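Local coordinates for serine-rich secreted cell wall anchored (LPXTG-motif ) protein (Lactobacillus reuteri ATCC 53608, PDB 5NXK) that probably acts as a cell-wall-anchored adhesin, using a beta-solenoid binding region to attach this gut bacterium to its host, at residues N53-D58 / K136-D141; T130-V135 / V177-S182; A12-A17 / I34-G39. All coordinates share one frame; numbering follows the deposited sequence.

Contact 1: N53-D58 / K136-D141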
# COMPACT_ATOMS: atom_id res chain seq x y z
N ASN A 53 -5.56 -17.29 -0.69
CA ASN A 53 -6.76 -16.63 -1.17
C ASN A 53 -7.72 -16.32 -0.02
O ASN A 53 -8.38 -17.22 0.52
CB ASN A 53 -7.42 -17.49 -2.25
CG ASN A 53 -8.69 -16.88 -2.80
OD1 ASN A 53 -8.94 -15.68 -2.66
ND2 ASN A 53 -9.51 -17.71 -3.45
N ALA A 54 -7.79 -15.05 0.37
CA ALA A 54 -8.61 -14.62 1.49
C ALA A 54 -10.01 -14.28 1.00
O ALA A 54 -10.25 -13.21 0.43
CB ALA A 54 -7.98 -13.42 2.19
N LEU A 55 -10.93 -15.22 1.21
CA LEU A 55 -12.26 -15.12 0.63
C LEU A 55 -13.22 -14.32 1.49
O LEU A 55 -14.27 -13.88 1.01
CB LEU A 55 -12.84 -16.50 0.37
CG LEU A 55 -12.25 -17.19 -0.85
CD1 LEU A 55 -12.91 -18.54 -1.05
CD2 LEU A 55 -12.40 -16.32 -2.09
N ASN A 56 -12.89 -14.15 2.77
CA ASN A 56 -13.80 -13.52 3.70
C ASN A 56 -13.74 -11.99 3.68
O ASN A 56 -12.67 -11.40 3.84
CB ASN A 56 -13.52 -14.02 5.11
CG ASN A 56 -14.71 -13.85 6.04
OD1 ASN A 56 -15.84 -13.65 5.60
ND2 ASN A 56 -14.45 -13.92 7.34
N SER A 57 -14.91 -11.37 3.50
CA SER A 57 -15.06 -9.91 3.54
C SER A 57 -14.54 -9.31 4.85
O SER A 57 -14.24 -8.11 4.93
CB SER A 57 -16.52 -9.52 3.31
OG SER A 57 -17.34 -9.89 4.40
N ASP A 58 -14.44 -10.14 5.88
CA ASP A 58 -13.88 -9.73 7.15
C ASP A 58 -12.40 -9.38 7.03
O ASP A 58 -11.89 -8.55 7.79
CB ASP A 58 -14.06 -10.84 8.20
CG ASP A 58 -15.51 -11.14 8.48
OD1 ASP A 58 -16.37 -10.27 8.19
OD2 ASP A 58 -15.80 -12.24 9.00
N LYS A 136 -11.65 -5.69 -10.07
CA LYS A 136 -13.03 -5.77 -9.62
C LYS A 136 -13.41 -7.21 -9.32
O LYS A 136 -14.36 -7.49 -8.59
CB LYS A 136 -13.98 -5.21 -10.69
CG LYS A 136 -13.92 -3.70 -10.84
CD LYS A 136 -15.02 -3.21 -11.75
CE LYS A 136 -15.19 -1.70 -11.64
NZ LYS A 136 -14.13 -0.99 -12.41
N SER A 137 -12.62 -8.12 -9.87
CA SER A 137 -12.79 -9.53 -9.59
C SER A 137 -11.54 -10.29 -10.00
O SER A 137 -10.70 -9.76 -10.71
CB SER A 137 -14.02 -10.08 -10.33
OG SER A 137 -13.82 -10.07 -11.73
N TYR A 138 -11.42 -11.51 -9.52
CA TYR A 138 -10.32 -12.37 -9.94
C TYR A 138 -10.78 -13.81 -10.01
O TYR A 138 -11.83 -14.15 -9.50
CB TYR A 138 -9.13 -12.25 -8.99
CG TYR A 138 -9.44 -12.53 -7.53
CD1 TYR A 138 -9.49 -13.84 -7.04
CD2 TYR A 138 -9.64 -11.49 -6.63
CE1 TYR A 138 -9.75 -14.10 -5.70
CE2 TYR A 138 -9.91 -11.73 -5.29
CZ TYR A 138 -9.96 -13.03 -4.83
OH TYR A 138 -10.22 -13.27 -3.50
N GLU A 139 -9.99 -14.65 -10.66
CA GLU A 139 -10.35 -16.06 -10.74
C GLU A 139 -9.15 -16.90 -10.38
O GLU A 139 -8.04 -16.67 -10.86
CB GLU A 139 -10.91 -16.41 -12.13
CG GLU A 139 -10.54 -17.81 -12.62
CD GLU A 139 -11.44 -18.29 -13.74
OE1 GLU A 139 -12.41 -17.57 -14.08
OE2 GLU A 139 -11.19 -19.38 -14.29
N VAL A 140 -9.34 -17.84 -9.47
CA VAL A 140 -8.25 -18.76 -9.14
C VAL A 140 -8.81 -20.17 -9.00
O VAL A 140 -9.87 -20.36 -8.39
CB VAL A 140 -7.49 -18.30 -7.87
CG1 VAL A 140 -8.42 -18.22 -6.67
CG2 VAL A 140 -6.29 -19.22 -7.61
N ASP A 141 -8.12 -21.13 -9.63
CA ASP A 141 -8.58 -22.52 -9.71
C ASP A 141 -10.07 -22.63 -9.98
O ASP A 141 -10.82 -23.24 -9.22
CB ASP A 141 -8.18 -23.32 -8.46
CG ASP A 141 -6.66 -23.50 -8.33
OD1 ASP A 141 -5.96 -23.33 -9.35
OD2 ASP A 141 -6.18 -23.84 -7.23
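A single hydrogen bond carries the polar part of this contact: the hydroxyl of Tyr-138 donates to the side-chain carbonyl of Asn-53, OH to OD1 2.9 Å. The donor lies in the carbonyl plane, at a C=O...donor angle of 151°. Asn-53 OD1 sits at the edge of the Tyr-138 ring, near its plane and 3.5 Å from CE1, while amide and ring planes stand 73° apart. Asparagine suits the place because its short amide offers a carbonyl acceptor to a phenol coming from the opposite direction; CG, anti to the backbone N (chi1 179°), directs it there.

Two methyl groups add van der Waals contact with these polar groups. Val-140 lays CG1 against the other end of the same amide, 3.4 Å from Asn-53 ND2, so phenol and methyl flank the two branches of one side chain. Leu-55 adds its CD2 methyl, 4.0 Å from Tyr-138 OH.

Strand 137-140 pairs antiparallel with strand 143-146, whose Cys-145 touches both Leu-55 and Tyr-138. Tyr-82 of strand 79-83 meets the Tyr-138 ring and also touches Asn-53 and Val-140, while Tyr-51 hydrogen-bonds Asp-141. The two-stranded excursion thus packs beside the parallel sheet that contains strands 51-54 and 79-83.

Contact 2: T130-V135 / V177-S182; sequences TTLNSV and VVLNNS
The backbone carbonyl of Ser-134 receives the amide of Ser-182, N to O 2.9 Å, and a weak bond from a water that also lies 2.6 Å from Ser-182 OG. This grip closes a ladder of five backbone hydrogen bonds in which Val-178 and Asn-180 each use both N and O, bonding Thr-130 and Leu-132, then Leu-132 and Ser-134. The axes of segments 130-134 and 177-181 approach to 4.7 Å, 11° from parallel, and CA-H...O contacts such as Val-177 CA to Thr-130 O (3.2 Å) supplement the ladder.

Two paired positions carry like residues. Asn-133 and Asn-180 have amide planes 27° apart, and Asn-180 ND2 donates to Asn-133 OD1 over 2.9 Å. The acceptor lies in the donor's amide plane, although the donor is tilted from the carbonyl plane. Both CG atoms sit beside the backbone N (chi1 -59° in each), which sends both side chains out in the same direction; Asn-133 ND2 in turn bonds the backbone O of Ala-107 on strand 105-109. Thr-131 CG2 flanks Asn-180 ND2 at 3.7 Å.

On the other face Leu-132 and Leu-179 meet, CB to CG 4.2 Å, and both touch Leu-163, as suits branched apolar side chains in the interior. Ser-134 OG bonds Gly-110 O and Thr-184 OG1. Parallel in-register strands of successive coils, with like side chains aligned, are characteristic of the beta-solenoid, as in pectate lyase-like beta-helices.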
# COMPACT_ATOMS: atom_id res chain seq x y z
N THR A 130 7.72 -6.92 -7.50
CA THR A 130 6.41 -7.03 -6.88
C THR A 130 5.37 -6.32 -7.74
O THR A 130 5.55 -5.17 -8.19
CB THR A 130 6.43 -6.45 -5.43
OG1 THR A 130 7.20 -7.30 -4.59
CG2 THR A 130 5.02 -6.33 -4.85
N THR A 131 4.27 -7.03 -7.98
CA THR A 131 3.20 -6.53 -8.82
C THR A 131 1.89 -6.59 -8.05
O THR A 131 1.49 -7.65 -7.56
CB THR A 131 3.08 -7.34 -10.12
OG1 THR A 131 4.33 -7.30 -10.81
CG2 THR A 131 1.99 -6.76 -11.02
N LEU A 132 1.25 -5.44 -7.95
CA LEU A 132 0.00 -5.31 -7.22
C LEU A 132 -1.13 -5.00 -8.19
O LEU A 132 -1.01 -4.09 -9.02
CB LEU A 132 0.14 -4.20 -6.17
CG LEU A 132 1.38 -4.32 -5.27
CD1 LEU A 132 1.44 -3.13 -4.34
CD2 LEU A 132 1.34 -5.61 -4.45
N ASN A 133 -2.24 -5.74 -8.10
CA ASN A 133 -3.33 -5.55 -9.04
C ASN A 133 -4.64 -5.20 -8.34
O ASN A 133 -5.18 -6.00 -7.59
CB ASN A 133 -3.51 -6.80 -9.90
CG ASN A 133 -2.26 -7.15 -10.69
OD1 ASN A 133 -2.00 -6.59 -11.76
ND2 ASN A 133 -1.45 -8.05 -10.14
N SER A 134 -5.12 -3.99 -8.54
CA SER A 134 -6.43 -3.61 -8.03
C SER A 134 -7.47 -3.93 -9.10
O SER A 134 -7.53 -3.29 -10.14
CB SER A 134 -6.47 -2.14 -7.63
OG SER A 134 -7.74 -1.78 -7.14
N VAL A 135 -8.29 -4.95 -8.83
CA VAL A 135 -9.23 -5.50 -9.80
C VAL A 135 -10.64 -5.62 -9.20
O VAL A 135 -10.80 -5.66 -7.98
CB VAL A 135 -8.79 -6.90 -10.28
CG1 VAL A 135 -7.48 -6.81 -11.03
CG2 VAL A 135 -8.67 -7.84 -9.09
N VAL A 177 8.63 -2.48 -8.95
CA VAL A 177 7.27 -2.53 -8.47
C VAL A 177 6.34 -1.98 -9.51
O VAL A 177 6.58 -0.90 -10.06
CB VAL A 177 7.12 -1.74 -7.15
CG1 VAL A 177 5.67 -1.69 -6.70
CG2 VAL A 177 8.02 -2.35 -6.07
N VAL A 178 5.27 -2.72 -9.76
CA VAL A 178 4.26 -2.36 -10.73
C VAL A 178 2.90 -2.37 -10.03
O VAL A 178 2.62 -3.28 -9.26
CB VAL A 178 4.24 -3.35 -11.92
CG1 VAL A 178 3.09 -3.03 -12.86
CG2 VAL A 178 5.58 -3.32 -12.68
N LEU A 179 2.09 -1.34 -10.24
CA LEU A 179 0.73 -1.39 -9.73
C LEU A 179 -0.23 -1.14 -10.88
O LEU A 179 -0.19 -0.09 -11.53
CB LEU A 179 0.53 -0.36 -8.61
CG LEU A 179 -0.77 -0.41 -7.80
CD1 LEU A 179 -0.55 0.27 -6.44
CD2 LEU A 179 -1.97 0.20 -8.53
N ASN A 180 -1.09 -2.12 -11.11
CA ASN A 180 -2.09 -2.09 -12.17
C ASN A 180 -3.45 -1.85 -11.56
O ASN A 180 -3.87 -2.59 -10.69
CB ASN A 180 -2.07 -3.41 -12.95
CG ASN A 180 -0.72 -3.70 -13.57
OD1 ASN A 180 -0.15 -2.85 -14.26
ND2 ASN A 180 -0.17 -4.88 -13.29
N ASN A 181 -4.13 -0.79 -11.97
CA ASN A 181 -5.40 -0.48 -11.32
C ASN A 181 -6.53 -0.40 -12.34
O ASN A 181 -6.53 0.45 -13.23
CB ASN A 181 -5.28 0.84 -10.54
CG ASN A 181 -6.42 1.05 -9.55
OD1 ASN A 181 -7.46 0.40 -9.63
ND2 ASN A 181 -6.21 1.95 -8.60
N SER A 182 -7.48 -1.31 -12.21
CA SER A 182 -8.68 -1.27 -13.03
C SER A 182 -9.92 -1.32 -12.14
O SER A 182 -10.97 -1.77 -12.57
CB SER A 182 -8.67 -2.42 -14.04
OG SER A 182 -8.54 -3.67 -13.37
O HOH W 1 -5.97 -4.09 -13.05

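Contact 3: A12-A17 / I34-G39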
# COMPACT_ATOMS: atom_id res chain seq x y z
N ALA A 12 -3.06 -21.53 12.97
CA ALA A 12 -2.37 -21.97 14.18
C ALA A 12 -0.97 -21.37 14.24
O ALA A 12 -0.56 -20.86 15.28
CB ALA A 12 -2.32 -23.50 14.23
N ALA A 13 -0.25 -21.39 13.12
CA ALA A 13 1.11 -20.87 13.10
C ALA A 13 1.15 -19.35 13.35
O ALA A 13 2.00 -18.85 14.10
CB ALA A 13 1.77 -21.19 11.78
N LEU A 14 0.23 -18.63 12.72
CA LEU A 14 0.18 -17.18 12.87
C LEU A 14 -0.26 -16.76 14.27
O LEU A 14 0.14 -15.72 14.77
CB LEU A 14 -0.76 -16.56 11.83
CG LEU A 14 -0.26 -16.59 10.38
CD1 LEU A 14 -1.34 -16.08 9.44
CD2 LEU A 14 1.02 -15.79 10.22
N ARG A 15 -1.09 -17.59 14.92
CA ARG A 15 -1.59 -17.22 16.23
C ARG A 15 -0.67 -17.72 17.34
O ARG A 15 -0.93 -17.51 18.52
CB ARG A 15 -3.01 -17.73 16.44
CG ARG A 15 -4.04 -16.98 15.59
CD ARG A 15 -5.45 -17.50 15.80
NE ARG A 15 -5.83 -17.44 17.21
CZ ARG A 15 -6.29 -16.35 17.81
NH1 ARG A 15 -6.42 -15.21 17.13
NH2 ARG A 15 -6.62 -16.39 19.10
N ASP A 16 0.43 -18.35 16.94
CA ASP A 16 1.39 -18.88 17.90
C ASP A 16 2.51 -17.86 18.06
O ASP A 16 3.31 -17.65 17.15
CB ASP A 16 1.94 -20.23 17.42
CG ASP A 16 2.96 -20.85 18.38
OD1 ASP A 16 3.60 -20.14 19.19
OD2 ASP A 16 3.13 -22.09 18.31
N ALA A 17 2.58 -17.27 19.25
CA ALA A 17 3.43 -16.11 19.53
C ALA A 17 4.92 -16.40 19.44
O ALA A 17 5.73 -15.48 19.42
CB ALA A 17 3.09 -15.54 20.90
N ILE A 34 -7.77 -14.26 9.75
CA ILE A 34 -6.92 -14.70 10.85
C ILE A 34 -6.43 -13.48 11.63
O ILE A 34 -5.80 -12.60 11.05
CB ILE A 34 -5.70 -15.48 10.34
CG1 ILE A 34 -6.13 -16.80 9.70
CG2 ILE A 34 -4.73 -15.75 11.47
CD1 ILE A 34 -5.00 -17.51 8.97
N THR A 35 -6.69 -13.42 12.93
CA THR A 35 -6.24 -12.27 13.73
C THR A 35 -4.95 -12.56 14.48
O THR A 35 -4.81 -13.59 15.13
CB THR A 35 -7.32 -11.82 14.74
OG1 THR A 35 -8.47 -11.33 14.05
CG2 THR A 35 -6.78 -10.71 15.63
N ILE A 36 -4.02 -11.62 14.39
CA ILE A 36 -2.78 -11.62 15.15
C ILE A 36 -2.83 -10.47 16.14
O ILE A 36 -2.81 -9.30 15.75
CB ILE A 36 -1.55 -11.45 14.25
CG1 ILE A 36 -1.59 -12.44 13.07
CG2 ILE A 36 -0.27 -11.55 15.08
CD1 ILE A 36 -0.41 -12.30 12.12
N ASN A 37 -2.90 -10.80 17.43
CA ASN A 37 -3.03 -9.77 18.45
C ASN A 37 -2.33 -10.18 19.74
O ASN A 37 -2.78 -9.84 20.84
CB ASN A 37 -4.50 -9.46 18.73
CG ASN A 37 -5.28 -10.67 19.23
OD1 ASN A 37 -4.73 -11.76 19.39
ND2 ASN A 37 -6.56 -10.46 19.52
N ASN A 38 -1.24 -10.92 19.60
CA ASN A 38 -0.56 -11.47 20.76
C ASN A 38 0.83 -10.88 20.99
O ASN A 38 1.75 -11.59 21.39
CB ASN A 38 -0.49 -13.00 20.62
CG ASN A 38 0.22 -13.46 19.36
OD1 ASN A 38 0.54 -12.65 18.48
ND2 ASN A 38 0.39 -14.77 19.23
N GLY A 39 0.95 -9.57 20.76
CA GLY A 39 2.11 -8.81 21.20
C GLY A 39 3.15 -8.57 20.12
O GLY A 39 2.82 -8.47 18.93
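Leu-14 of helix 7-14 fits against Ile-34 and Ile-36 in the buried, interlocking half of this contact. Its CD1 methyl lies 4.0 Å from Ile-34 CG2 and equally near Ile-34 CD1, the two side chains crossing at about a right angle, so that one leucine branch meets both ends of the isoleucine. The other branch, CD2, approaches Ile-36 CD1 at 4.2 Å. Leu-14 also touches Ile-22, Ile-43 and Ile-61, and Ile-36 touches Ile-43, Ile-61 and Leu-63. Bulky aliphatic residues suit this place because their branched side chains reach several neighbouring strands and fill the space between helix and coil.

The helix lies at the N-terminal end of the beta-solenoid, where strand 34-36 is an outermost strand of its parallel sheet, paired with strand 61-63. Helix 7-14 packs over this end of the coil, as capping helices do in parallel beta-helices: Ile-34 touches Leu-10 and Lys-11 as well.

Toward solvent, one weak hydrogen bond and isolated touches replace the interlocking. Arg-15 lays its CG methylene 3.5 Å from Thr-35 O, and a bend at chi3 (57°) turns the guanidinium back so that NH1 reaches that same carbonyl in the weak bond, 3.0 Å long, N-H...O 127°. A long flexible side chain can thus cover the strand with its aliphatic part and keep its charge at the surface. Further along, Ala-17 sets CB 3.3 Å from Asn-38 ND2, a small residue where the amide comes close. The opposite end of that amide, Asn-38 OD1, is held by Arg-41 NH1, which also bonds Leu-14 O.

Overall arrangement
Contact 3 lies at the N-terminal end of the solenoid, contact 2 further along its axis, their centres about 28 Å apart and nearest atoms about 18 Å apart. Contact 1 stands between them, its centre about 15 Å from that of contact 2 and about 22 Å from that of contact 3. Strand 129-134 of contact 2 runs almost directly into strand 137-140 of contact 1, and the two contacts touch where Lys-136 NZ probably makes a weak hydrogen bond to Ser-182 O at 3.3 Å. Contact 1 reaches back to strand 51-54, in the same parallel sheet as both strands of contact 2. Contact 3 involves a different sheet and touches neither of the others; about 7 Å separates its nearest atoms from contact 1.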